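Long-range contact in proton-dependent oligopeptide transporter family protein (Xanthomonas campestris, PDB 6EI3), which probably carries short peptides across the bacterial membrane by coupling their movement to protons, as a major facilitator superfamily transporter: residues 22-31 / 307-318. Numbering follows the deposited sequence.
Sequences RNILVQFLIT and DQKASTWVLQGR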
# COMPACT_ATOMS: atom_id res chain seq x y z
N ARG A 22 11.00 3.46 -7.46
CA ARG A 22 9.55 3.69 -7.60
C ARG A 22 9.18 5.14 -8.00
O ARG A 22 8.33 5.33 -8.88
CB ARG A 22 8.84 3.26 -6.32
CG ARG A 22 7.36 2.88 -6.49
CD ARG A 22 6.39 4.04 -6.41
NE ARG A 22 6.63 4.98 -5.30
CZ ARG A 22 6.08 4.89 -4.09
NH1 ARG A 22 5.29 3.87 -3.79
NH2 ARG A 22 6.32 5.82 -3.18
N ASN A 23 9.84 6.13 -7.38
CA ASN A 23 9.59 7.56 -7.53
C ASN A 23 10.15 8.16 -8.84
O ASN A 23 9.79 9.29 -9.17
CB ASN A 23 10.08 8.35 -6.27
CG ASN A 23 9.30 7.97 -5.02
OD1 ASN A 23 8.46 7.08 -5.03
ND2 ASN A 23 9.59 8.60 -3.90
N ILE A 24 10.93 7.40 -9.64
CA ILE A 24 11.37 7.87 -10.96
C ILE A 24 10.73 7.05 -12.08
O ILE A 24 10.92 7.37 -13.25
CB ILE A 24 12.91 7.95 -11.17
CG1 ILE A 24 13.60 6.59 -10.91
CG2 ILE A 24 13.52 9.05 -10.36
CD1 ILE A 24 14.76 6.26 -11.84
N LEU A 25 10.02 5.97 -11.73
CA LEU A 25 9.49 5.05 -12.74
C LEU A 25 8.62 5.72 -13.83
O LEU A 25 8.87 5.50 -15.01
CB LEU A 25 8.74 3.85 -12.08
CG LEU A 25 8.25 2.73 -13.04
CD1 LEU A 25 9.42 2.16 -13.89
CD2 LEU A 25 7.61 1.57 -12.25
N VAL A 26 7.60 6.50 -13.44
CA VAL A 26 6.71 7.17 -14.39
C VAL A 26 7.47 8.23 -15.24
O VAL A 26 7.30 8.26 -16.46
CB VAL A 26 5.45 7.72 -13.68
CG1 VAL A 26 4.63 8.61 -14.60
CG2 VAL A 26 4.58 6.56 -13.22
N GLN A 27 8.31 9.08 -14.60
CA GLN A 27 9.07 10.09 -15.33
C GLN A 27 10.03 9.42 -16.32
O GLN A 27 10.18 9.90 -17.44
CB GLN A 27 9.82 11.03 -14.38
CG GLN A 27 10.50 12.20 -15.13
CD GLN A 27 10.41 13.53 -14.42
OE1 GLN A 27 10.21 13.62 -13.21
NE2 GLN A 27 10.58 14.61 -15.18
N PHE A 28 10.64 8.28 -15.94
CA PHE A 28 11.48 7.55 -16.88
C PHE A 28 10.58 7.00 -18.01
O PHE A 28 10.91 7.13 -19.18
CB PHE A 28 12.23 6.37 -16.20
CG PHE A 28 12.68 5.33 -17.21
CD1 PHE A 28 13.70 5.62 -18.12
CD2 PHE A 28 12.06 4.09 -17.28
CE1 PHE A 28 14.07 4.69 -19.09
CE2 PHE A 28 12.44 3.16 -18.25
CZ PHE A 28 13.45 3.45 -19.13
N LEU A 29 9.46 6.32 -17.65
CA LEU A 29 8.61 5.67 -18.66
C LEU A 29 8.03 6.59 -19.73
O LEU A 29 8.02 6.23 -20.90
CB LEU A 29 7.47 4.86 -18.01
CG LEU A 29 7.87 3.52 -17.34
CD1 LEU A 29 6.72 2.97 -16.52
CD2 LEU A 29 8.35 2.48 -18.38
N ILE A 30 7.54 7.77 -19.34
CA ILE A 30 6.81 8.68 -20.24
C ILE A 30 7.66 9.17 -21.43
O ILE A 30 7.08 9.43 -22.47
CB ILE A 30 6.13 9.82 -19.44
CG1 ILE A 30 4.91 10.39 -20.20
CG2 ILE A 30 7.09 10.92 -18.96
CD1 ILE A 30 3.73 9.42 -20.32
N THR A 31 9.00 9.22 -21.33
CA THR A 31 9.85 9.64 -22.46
C THR A 31 10.64 8.46 -23.04
O THR A 31 11.52 8.66 -23.87
CB THR A 31 10.78 10.81 -22.07
OG1 THR A 31 11.56 10.43 -20.93
CG2 THR A 31 10.01 12.10 -21.81
N ASP A 307 -1.34 6.73 -3.71
CA ASP A 307 -0.30 6.15 -4.58
C ASP A 307 -0.13 6.87 -5.94
O ASP A 307 0.91 6.73 -6.58
CB ASP A 307 -0.51 4.63 -4.74
CG ASP A 307 0.03 3.88 -3.51
OD1 ASP A 307 1.09 4.28 -2.98
OD2 ASP A 307 -0.63 2.90 -3.07
N GLN A 308 -1.11 7.69 -6.33
CA GLN A 308 -1.04 8.47 -7.57
C GLN A 308 -0.09 9.69 -7.49
O GLN A 308 0.16 10.33 -8.50
CB GLN A 308 -2.43 8.87 -8.03
CG GLN A 308 -3.22 7.73 -8.65
CD GLN A 308 -4.53 8.26 -9.18
OE1 GLN A 308 -4.59 8.85 -10.27
NE2 GLN A 308 -5.57 8.15 -8.37
N LYS A 309 0.50 9.97 -6.32
CA LYS A 309 1.50 11.05 -6.25
C LYS A 309 2.77 10.69 -7.06
O LYS A 309 3.51 11.58 -7.52
CB LYS A 309 1.81 11.45 -4.80
CG LYS A 309 2.46 10.38 -3.97
CD LYS A 309 2.34 10.68 -2.47
CE LYS A 309 3.22 9.76 -1.67
NZ LYS A 309 2.89 8.33 -1.90
N ALA A 310 2.98 9.38 -7.28
CA ALA A 310 4.13 8.89 -8.03
C ALA A 310 3.79 8.69 -9.52
O ALA A 310 4.64 8.30 -10.30
CB ALA A 310 4.65 7.57 -7.40
N SER A 311 2.54 8.96 -9.91
CA SER A 311 2.15 8.75 -11.29
C SER A 311 1.43 9.99 -11.85
O SER A 311 2.09 10.85 -12.43
CB SER A 311 1.33 7.47 -11.42
OG SER A 311 0.09 7.54 -10.73
N THR A 312 0.13 10.11 -11.60
CA THR A 312 -0.69 11.24 -12.01
C THR A 312 -0.06 12.61 -11.61
O THR A 312 -0.03 13.52 -12.43
CB THR A 312 -2.10 11.08 -11.44
OG1 THR A 312 -2.67 9.83 -11.88
CG2 THR A 312 -3.01 12.23 -11.80
N TRP A 313 0.41 12.75 -10.36
CA TRP A 313 0.98 14.05 -9.94
C TRP A 313 2.31 14.34 -10.61
O TRP A 313 2.60 15.50 -10.91
CB TRP A 313 1.13 14.14 -8.43
CG TRP A 313 -0.17 14.18 -7.66
CD1 TRP A 313 -1.41 13.79 -8.09
CD2 TRP A 313 -0.33 14.56 -6.29
NE1 TRP A 313 -2.34 13.97 -7.09
CE2 TRP A 313 -1.69 14.42 -5.96
CE3 TRP A 313 0.55 15.07 -5.32
CZ2 TRP A 313 -2.20 14.75 -4.70
CZ3 TRP A 313 0.06 15.41 -4.07
CH2 TRP A 313 -1.31 15.27 -3.77
N VAL A 314 3.12 13.31 -10.85
CA VAL A 314 4.41 13.49 -11.55
C VAL A 314 4.14 13.98 -12.97
O VAL A 314 4.79 14.93 -13.42
CB VAL A 314 5.31 12.22 -11.52
CG1 VAL A 314 6.48 12.36 -12.49
CG2 VAL A 314 5.82 11.94 -10.11
N LEU A 315 3.17 13.34 -13.66
CA LEU A 315 2.79 13.69 -15.03
C LEU A 315 2.28 15.12 -15.11
O LEU A 315 2.53 15.79 -16.09
CB LEU A 315 1.74 12.70 -15.56
CG LEU A 315 2.24 11.27 -15.78
CD1 LEU A 315 1.09 10.29 -15.98
CD2 LEU A 315 3.32 11.19 -16.91
N GLN A 316 1.58 15.58 -14.07
CA GLN A 316 1.13 16.97 -13.97
C GLN A 316 2.36 17.87 -13.78
O GLN A 316 2.53 18.84 -14.51
CB GLN A 316 0.15 17.18 -12.80
CG GLN A 316 -0.31 18.64 -12.69
CD GLN A 316 -1.22 18.90 -11.52
OE1 GLN A 316 -0.80 18.88 -10.37
NE2 GLN A 316 -2.45 19.25 -11.81
N GLY A 317 3.20 17.52 -12.81
CA GLY A 317 4.41 18.27 -12.46
C GLY A 317 5.31 18.60 -13.65
O GLY A 317 5.84 19.71 -13.74
N ARG A 318 5.46 17.64 -14.57
CA ARG A 318 6.29 17.75 -15.79
C ARG A 318 5.88 18.92 -16.68
O ARG A 318 6.72 19.45 -17.38
CB ARG A 318 6.22 16.45 -16.60
CG ARG A 318 6.99 15.28 -15.96
CD ARG A 318 7.01 14.08 -16.90
NE ARG A 318 7.85 14.31 -18.08
CZ ARG A 318 7.39 14.40 -19.33
NH1 ARG A 318 6.10 14.24 -19.58
NH2 ARG A 318 8.22 14.62 -20.33
O HOH W 1 7.07 7.15 -10.55
O HOH W 2 4.82 6.38 -0.79
O HOH W 3 3.50 3.99 -1.21
O HOH W 4 10.74 14.21 -17.95
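Val26 sits at the middle of the apolar contact, its two methyls serving different neighbours. CG1, anti to the backbone N (chi1 171°), reaches Leu315 CD2 at 3.7 Å, while CG2 lies against the backbone of the turn ahead of helix 312-317, 3.4 Å from Ala310 O. One turn on, Ile30 CG1 meets the same Leu315 CD2, so that this methyl is shared by two residues of helix 25-30. Ile30 CG2 then covers one face of the Arg318 guanidinium, offset toward its rim and 3.5 Å from Arg318 CZ; Thr31 CG2 comes up obliquely to Arg318 NH2. Gln27 sets OE1 beside Val314 CG1 and NE2 3.7 Å from Arg318 CG, at the edge of the guanidinium, the amide and guanidinium planes 82° apart.

The polar links between the segments run through water. One molecule donates to both Arg22 O and Ala310 O and accepts from Val26 N, pinning the start of helix 25-30 to the turn that leads into helix 312-317. Another takes Gln27 NE2 and Arg318 NE, while Gln27 OE1 is held by Ser329.

At the other end, Arg22 bends at chi2 and chi3, bringing NE to 3.9 Å from Ala310 CB, which lies oblique to the guanidinium. Asn23 OD1 steadies that group side-on: it lies in the guanidinium plane and accepts from both NE (2.8 Å) and NH2, the NH2 bond using a lone pair. Separate waters connect Arg22 NH2 to Lys309 NZ and Arg22 NH1 to Asp307 OD1, the latter two 4.3 Å apart and without a direct salt bridge; Asp307 OD2 is hydrogen-bonded to Asn445.

Ser311 OG is hydrogen-bonded to His52 of helix 40-60, alongside the contact. The short helices 25-30 and 312-317, each following a break after a long helix (4-22 and 281-306), cross at -55°, consistent with the first and seventh transmembrane helices meeting between the two halves of an MFS fold.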